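Local coordinates for N-acetyltransferase family protein (Bacillus anthracis, PDB 3LNB), which transfers acetyl groups from acetyl-coenzyme A to arylamines and inactivates the antibiotic sulfamethoxazole, as an arylamine N-acetyltransferase, at residues D149-L162 against V165-Y179. The protein carries 1 engineered substitution. Sequence-based numbering, arbitrary orientation.
Sequences DYVIDAGFASHLPL and VPFSGEVISSQTGEY. With COA (coenzyme A), chain B; FMT (formic acid), chain C.
Val-151 and Val-165 form an antiparallel hydrogen-bonded pair, Val-151 N to Val-165 O 2.8 Å and Val-165 N to Val-151 O 3.0 Å, with Tyr-150 and Pro-166 as the adjoining non-hydrogen-bonded pair. Phe-167 N extends the pairing to Asp-149 O, within the type I turn from Pro-166 to Gly-169. With CG anti to its carbonyl carbon (chi1 -85°), Phe-167 presents one ring face to Asp-149 CB, a CH-pi contact (3.7 Å to the ring centroid), while its CE1 meets Val-151 CG2. Pro-161 wedges between Val-165 and Tyr-179: its CB touches Val-165 CG2 at 3.7 Å, and its CG stands over the centre of the Tyr-179 ring. Thr-176 OG1 donates to Leu-160 O at 2.6 Å from well above the carbonyl plane, and Ser-174 OG adds a weak bond to the same oxygen. A water joins His-159 ND1, Thr-176 O and Tyr-179 OH, tying hairpin 172-179 to the loop whose Ser-158 N and OG both grip coenzyme A O9P. Asp-153 OD2 is hydrogen-bonded to His-138 NE2, consistent with the family's Cys-His-Asp triad. Strand 131-145 flanks 149-152, Phe-221 and Leu-223 of strand 216-225 pack on Phe-167, and strand 191-196 lies beside Tyr-179.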
loop_
_atom_site.group_PDB
_atom_site.type_symbol
_atom_site.label_atom_id
_atom_site.label_comp_id
_atom_site.label_asym_id
_atom_site.label_seq_id
_atom_site.Cartn_x
_atom_site.Cartn_y
_atom_site.Cartn_z
ATOM N N ASP A 149 -12.975 -14.544 -5.272
ATOM C CA ASP A 149 -11.889 -13.985 -4.484
ATOM C C ASP A 149 -11.247 -12.822 -5.226
ATOM O O ASP A 149 -11.134 -12.842 -6.450
ATOM C CB ASP A 149 -10.808 -15.030 -4.207
ATOM C CG ASP A 149 -11.204 -16.008 -3.124
ATOM O OD1 ASP A 149 -12.065 -15.659 -2.291
ATOM O OD2 ASP A 149 -10.632 -17.120 -3.095
ATOM N N TYR A 150 -10.829 -11.814 -4.472
ATOM C CA TYR A 150 -10.181 -10.643 -5.041
ATOM C C TYR A 150 -9.002 -10.232 -4.193
ATOM O O TYR A 150 -8.990 -10.442 -2.979
ATOM C CB TYR A 150 -11.127 -9.446 -5.090
ATOM C CG TYR A 150 -12.377 -9.649 -5.897
ATOM C CD1 TYR A 150 -13.427 -10.420 -5.407
ATOM C CD2 TYR A 150 -12.520 -9.051 -7.148
ATOM C CE1 TYR A 150 -14.593 -10.591 -6.140
ATOM C CE2 TYR A 150 -13.679 -9.213 -7.892
ATOM C CZ TYR A 150 -14.713 -9.984 -7.381
ATOM O OH TYR A 150 -15.868 -10.134 -8.101
ATOM N N VAL A 151 -8.003 -9.649 -4.839
ATOM C CA VAL A 151 -6.860 -9.133 -4.105
ATOM C C VAL A 151 -7.192 -7.663 -3.870
ATOM O O VAL A 151 -7.610 -6.956 -4.789
ATOM C CB VAL A 151 -5.538 -9.225 -4.916
ATOM C CG1 VAL A 151 -4.490 -8.262 -4.327
ATOM C CG2 VAL A 151 -5.009 -10.657 -4.879
ATOM N N ILE A 152 -7.037 -7.219 -2.630
ATOM C CA ILE A 152 -7.285 -5.827 -2.272
ATOM C C ILE A 152 -5.921 -5.339 -1.816
ATOM O O ILE A 152 -5.394 -5.814 -0.810
ATOM C CB ILE A 152 -8.282 -5.697 -1.096
ATOM C CG1 ILE A 152 -9.600 -6.399 -1.434
ATOM C CG2 ILE A 152 -8.548 -4.216 -0.803
ATOM C CD1 ILE A 152 -10.309 -5.824 -2.643
ATOM N N ASP A 153 -5.339 -4.404 -2.557
ATOM C CA ASP A 153 -4.016 -3.915 -2.202
ATOM C C ASP A 153 -3.871 -2.404 -2.315
ATOM O O ASP A 153 -3.935 -1.842 -3.402
ATOM C CB ASP A 153 -2.969 -4.599 -3.082
ATOM C CG ASP A 153 -1.541 -4.325 -2.628
ATOM O OD1 ASP A 153 -1.341 -3.534 -1.680
ATOM O OD2 ASP A 153 -0.619 -4.914 -3.233
ATOM N N ALA A 154 -3.670 -1.755 -1.176
ATOM C CA ALA A 154 -3.497 -0.310 -1.143
ATOM C C ALA A 154 -2.094 0.016 -0.654
ATOM O O ALA A 154 -1.810 1.156 -0.292
ATOM C CB ALA A 154 -4.527 0.319 -0.215
ATOM N N GLY A 155 -1.215 -0.983 -0.648
ATOM C CA GLY A 155 0.137 -0.754 -0.166
ATOM C C GLY A 155 1.277 -0.894 -1.162
ATOM O O GLY A 155 2.441 -0.816 -0.773
ATOM N N PHE A 156 0.963 -1.075 -2.441
ATOM C CA PHE A 156 2.002 -1.245 -3.455
ATOM C C PHE A 156 2.580 0.072 -4.000
ATOM O O PHE A 156 2.982 0.149 -5.159
ATOM C CB PHE A 156 1.465 -2.107 -4.607
ATOM C CG PHE A 156 2.533 -2.866 -5.363
ATOM C CD1 PHE A 156 2.204 -3.593 -6.507
ATOM C CD2 PHE A 156 3.864 -2.854 -4.937
ATOM C CE1 PHE A 156 3.188 -4.299 -7.220
ATOM C CE2 PHE A 156 4.854 -3.557 -5.643
ATOM C CZ PHE A 156 4.511 -4.282 -6.788
ATOM N N ALA A 157 2.609 1.098 -3.151
ATOM C CA ALA A 157 3.151 2.421 -3.482
ATOM C C ALA A 157 2.613 3.077 -4.751
ATOM O O ALA A 157 1.501 3.601 -4.758
ATOM C CB ALA A 157 4.679 2.354 -3.538
ATOM N N SER A 158 3.400 3.074 -5.820
ATOM C CA SER A 158 2.957 3.691 -7.064
ATOM C C SER A 158 2.224 2.705 -7.962
ATOM O O SER A 158 1.568 3.110 -8.923
ATOM C CB SER A 158 4.145 4.292 -7.830
ATOM O OG SER A 158 4.956 3.283 -8.403
ATOM N N HIS A 159 2.330 1.417 -7.642
ATOM C CA HIS A 159 1.685 0.359 -8.419
ATOM C C HIS A 159 0.348 -0.039 -7.791
ATOM O O HIS A 159 0.119 -1.205 -7.482
ATOM C CB HIS A 159 2.611 -0.860 -8.486
ATOM C CG HIS A 159 4.004 -0.528 -8.916
ATOM N ND1 HIS A 159 4.292 -0.003 -10.158
ATOM C CD2 HIS A 159 5.184 -0.603 -8.256
ATOM C CE1 HIS A 159 5.589 0.232 -10.244
ATOM N NE2 HIS A 159 6.153 -0.124 -9.102
ATOM N N LEU A 160 -0.529 0.941 -7.607
ATOM C CA LEU A 160 -1.834 0.705 -7.003
ATOM C C LEU A 160 -2.899 0.343 -8.040
ATOM O O LEU A 160 -3.131 1.089 -8.989
ATOM C CB LEU A 160 -2.269 1.952 -6.231
ATOM C CG LEU A 160 -1.362 2.373 -5.074
ATOM C CD1 LEU A 160 -1.829 3.717 -4.526
ATOM C CD2 LEU A 160 -1.387 1.300 -3.986
ATOM N N PRO A 161 -3.551 -0.818 -7.876
ATOM C CA PRO A 161 -4.590 -1.235 -8.827
ATOM C C PRO A 161 -5.816 -0.321 -8.777
ATOM O O PRO A 161 -6.460 -0.079 -9.799
ATOM C CB PRO A 161 -4.909 -2.658 -8.383
ATOM C CG PRO A 161 -3.590 -3.132 -7.839
ATOM C CD PRO A 161 -3.162 -1.944 -7.010
ATOM N N LEU A 162 -6.132 0.170 -7.579
ATOM C CA LEU A 162 -7.272 1.062 -7.368
ATOM C C LEU A 162 -8.633 0.410 -7.637
ATOM O O LEU A 162 -9.644 1.095 -7.789
ATOM C CB LEU A 162 -7.114 2.322 -8.221
ATOM C CG LEU A 162 -5.821 3.113 -7.995
ATOM C CD1 LEU A 162 -5.837 4.363 -8.867
ATOM C CD2 LEU A 162 -5.674 3.491 -6.515
ATOM N N VAL A 165 -8.749 -6.839 -7.574
ATOM C CA VAL A 165 -8.223 -7.592 -8.711
ATOM C C VAL A 165 -8.719 -9.030 -8.574
ATOM O O VAL A 165 -8.324 -9.750 -7.660
ATOM C CB VAL A 165 -6.683 -7.556 -8.736
ATOM C CG1 VAL A 165 -6.167 -8.137 -10.052
ATOM C CG2 VAL A 165 -6.199 -6.115 -8.558
ATOM N N PRO A 166 -9.589 -9.465 -9.495
ATOM C CA PRO A 166 -10.158 -10.814 -9.473
ATOM C C PRO A 166 -9.208 -11.958 -9.751
ATOM O O PRO A 166 -8.382 -11.881 -10.658
ATOM C CB PRO A 166 -11.268 -10.733 -10.516
ATOM C CG PRO A 166 -10.656 -9.819 -11.554
ATOM C CD PRO A 166 -10.031 -8.726 -10.694
ATOM N N PHE A 167 -9.348 -13.023 -8.963
ATOM C CA PHE A 167 -8.543 -14.228 -9.126
ATOM C C PHE A 167 -8.881 -14.876 -10.473
ATOM O O PHE A 167 -8.107 -15.675 -10.996
ATOM C CB PHE A 167 -8.849 -15.234 -8.010
ATOM C CG PHE A 167 -8.075 -15.005 -6.742
ATOM C CD1 PHE A 167 -8.029 -13.750 -6.149
ATOM C CD2 PHE A 167 -7.429 -16.070 -6.115
ATOM C CE1 PHE A 167 -7.355 -13.552 -4.941
ATOM C CE2 PHE A 167 -6.749 -15.886 -4.905
ATOM C CZ PHE A 167 -6.714 -14.624 -4.319
ATOM N N SER A 168 -10.047 -14.539 -11.021
ATOM C CA SER A 168 -10.456 -15.101 -12.300
ATOM C C SER A 168 -9.538 -14.629 -13.429
ATOM O O SER A 168 -9.635 -15.110 -14.553
ATOM C CB SER A 168 -11.916 -14.758 -12.598
ATOM O OG SER A 168 -12.179 -13.391 -12.365
ATOM N N GLY A 169 -8.656 -13.677 -13.128
ATOM C CA GLY A 169 -7.690 -13.225 -14.120
ATOM C C GLY A 169 -7.941 -12.050 -15.049
ATOM O O GLY A 169 -7.006 -11.624 -15.737
ATOM N N GLU A 170 -9.159 -11.516 -15.091
ATOM C CA GLU A 170 -9.429 -10.386 -15.984
ATOM C C GLU A 170 -8.485 -9.227 -15.641
ATOM O O GLU A 170 -8.082 -9.046 -14.483
ATOM C CB GLU A 170 -10.910 -9.949 -15.888
ATOM C CG GLU A 170 -11.375 -8.990 -17.010
ATOM C CD GLU A 170 -12.903 -8.927 -17.191
ATOM O OE1 GLU A 170 -13.611 -8.628 -16.203
ATOM O OE2 GLU A 170 -13.404 -9.168 -18.328
ATOM N N VAL A 171 -8.113 -8.458 -16.654
ATOM C CA VAL A 171 -7.221 -7.327 -16.451
ATOM C C VAL A 171 -7.923 -6.175 -15.730
ATOM O O VAL A 171 -9.096 -5.896 -15.976
ATOM C CB VAL A 171 -6.688 -6.798 -17.801
ATOM C CG1 VAL A 171 -5.858 -5.530 -17.585
ATOM C CG2 VAL A 171 -5.853 -7.877 -18.485
ATOM N N ILE A 172 -7.193 -5.530 -14.825
ATOM C CA ILE A 172 -7.692 -4.373 -14.103
ATOM C C ILE A 172 -6.783 -3.229 -14.547
ATOM O O ILE A 172 -5.557 -3.342 -14.482
ATOM C CB ILE A 172 -7.565 -4.543 -12.571
ATOM C CG1 ILE A 172 -8.490 -5.669 -12.083
ATOM C CG2 ILE A 172 -7.860 -3.216 -11.876
ATOM C CD1 ILE A 172 -9.950 -5.506 -12.484
ATOM N N SER A 173 -7.371 -2.138 -15.017
ATOM C CA SER A 173 -6.565 -1.010 -15.458
ATOM C C SER A 173 -6.903 0.239 -14.668
ATOM O O SER A 173 -8.051 0.452 -14.280
ATOM C CB SER A 173 -6.780 -0.752 -16.953
ATOM O OG SER A 173 -8.109 -0.351 -17.214
ATOM N N SER A 174 -5.886 1.046 -14.395
ATOM C CA SER A 174 -6.080 2.291 -13.675
ATOM C C SER A 174 -5.043 3.257 -14.215
ATOM O O SER A 174 -4.320 2.928 -15.150
ATOM C CB SER A 174 -5.892 2.087 -12.164
ATOM O OG SER A 174 -4.545 1.795 -11.831
ATOM N N GLN A 175 -4.964 4.444 -13.634
ATOM C CA GLN A 175 -3.991 5.421 -14.092
ATOM C C GLN A 175 -2.558 4.967 -13.808
ATOM O O GLN A 175 -1.617 5.481 -14.396
ATOM C CB GLN A 175 -4.246 6.770 -13.419
ATOM C CG GLN A 175 -4.052 6.764 -11.910
ATOM C CD GLN A 175 -4.210 8.146 -11.299
ATOM O OE1 GLN A 175 -5.280 8.749 -11.374
ATOM N NE2 GLN A 175 -3.138 8.658 -10.696
ATOM N N THR A 176 -2.382 3.994 -12.922
ATOM C CA THR A 176 -1.030 3.551 -12.599
ATOM C C THR A 176 -0.524 2.428 -13.502
ATOM O O THR A 176 0.670 2.125 -13.513
ATOM C CB THR A 176 -0.918 3.082 -11.131
ATOM O OG1 THR A 176 -1.588 1.827 -10.978
ATOM C CG2 THR A 176 -1.544 4.120 -10.187
ATOM N N GLY A 177 -1.435 1.818 -14.255
ATOM C CA GLY A 177 -1.050 0.738 -15.143
ATOM C C GLY A 177 -2.104 -0.351 -15.201
ATOM O O GLY A 177 -3.266 -0.115 -14.874
ATOM N N GLU A 178 -1.699 -1.543 -15.630
ATOM C CA GLU A 178 -2.613 -2.676 -15.732
ATOM C C GLU A 178 -2.172 -3.787 -14.790
ATOM O O GLU A 178 -0.976 -3.978 -14.571
ATOM C CB GLU A 178 -2.639 -3.213 -17.158
ATOM C CG GLU A 178 -2.944 -2.177 -18.222
ATOM C CD GLU A 178 -3.389 -2.823 -19.525
ATOM O OE1 GLU A 178 -2.644 -3.668 -20.063
ATOM O OE2 GLU A 178 -4.492 -2.490 -20.005
ATOM N N TYR A 179 -3.139 -4.524 -14.246
ATOM C CA TYR A 179 -2.839 -5.610 -13.316
ATOM C C TYR A 179 -3.727 -6.837 -13.506
ATOM O O TYR A 179 -4.876 -6.726 -13.930
ATOM C CB TYR A 179 -2.988 -5.121 -11.871
ATOM C CG TYR A 179 -2.271 -3.824 -11.594
ATOM C CD1 TYR A 179 -2.862 -2.598 -11.902
ATOM C CD2 TYR A 179 -0.993 -3.821 -11.049
ATOM C CE1 TYR A 179 -2.192 -1.395 -11.675
ATOM C CE2 TYR A 179 -0.313 -2.630 -10.816
ATOM C CZ TYR A 179 -0.917 -1.420 -11.133
ATOM O OH TYR A 179 -0.237 -0.244 -10.922
HETATM N N1A COA B . 12.568 2.103 -0.417
HETATM C C2A COA B . 13.186 3.268 -0.334
HETATM N N3A COA B . 13.417 4.010 -1.404
HETATM C C4A COA B . 13.023 3.595 -2.615
HETATM C C5A COA B . 12.375 2.375 -2.743
HETATM C C6A COA B . 12.148 1.623 -1.597
HETATM N N6A COA B . 11.514 0.455 -1.667
HETATM N N7A COA B . 12.084 2.210 -4.029
HETATM C C8A COA B . 12.525 3.280 -4.685
HETATM N N9A COA B . 13.094 4.130 -3.830
HETATM C C1B COA B . 13.604 5.480 -4.165
HETATM C C2B COA B . 14.699 5.470 -5.230
HETATM O O2B COA B . 15.958 5.145 -4.633
HETATM C C3B COA B . 14.673 6.934 -5.667
HETATM O O3B COA B . 15.564 7.717 -4.868
HETATM P P3B COA B . 16.310 8.975 -5.541
HETATM O O7A COA B . 15.392 9.805 -6.352
HETATM O O8A COA B . 16.988 9.800 -4.336
HETATM O O9A COA B . 17.506 8.344 -6.414
HETATM C C4B COA B . 13.223 7.356 -5.416
HETATM O O4B COA B . 12.566 6.224 -4.822
HETATM C C5B COA B . 12.509 7.698 -6.723
HETATM O O5B COA B . 12.469 6.549 -7.571
HETATM P P1A COA B . 11.966 6.701 -9.090
HETATM O O1A COA B . 11.836 5.205 -9.668
HETATM O O2A COA B . 12.889 7.536 -9.890
HETATM O O3A COA B . 10.494 7.347 -9.008
HETATM P P2A COA B . 9.156 6.517 -8.670
HETATM O O4A COA B . 8.569 6.046 -10.092
HETATM O O5A COA B . 8.195 7.365 -7.929
HETATM O O6A COA B . 9.573 5.176 -7.882
HETATM C CBP COA B . 8.415 4.244 -5.921
HETATM C CCP COA B . 9.561 5.111 -6.452
HETATM C CDP COA B . 7.079 4.938 -6.194
HETATM C CEP COA B . 8.592 4.053 -4.414
HETATM C CAP COA B . 8.446 2.876 -6.606
HETATM O OAP COA B . 9.720 2.265 -6.390
HETATM C C9P COA B . 7.362 1.948 -6.052
HETATM O O9P COA B . 6.175 2.125 -6.321
HETATM N N8P COA B . 7.820 0.959 -5.287
HETATM C C7P COA B . 6.949 -0.055 -4.674
HETATM C C6P COA B . 7.390 -0.334 -3.235
HETATM C C5P COA B . 6.788 -1.643 -2.717
HETATM O O5P COA B . 7.212 -2.725 -3.115
HETATM N N4P COA B . 5.815 -1.521 -1.817
HETATM C C3P COA B . 5.146 -2.696 -1.243
HETATM C C2P COA B . 5.996 -3.330 -0.140
HETATM S S1P COA B . 6.124 -2.318 1.380
HETATM C C FMT C . -8.615 4.418 -11.905
HETATM O O1 FMT C . -9.134 3.608 -12.650
HETATM O O2 FMT C . -7.532 5.100 -12.313
HETATM O O HOH W 1 -12.514 -13.699 -8.997
HETATM O O HOH W 2 2.388 0.405 -12.549
#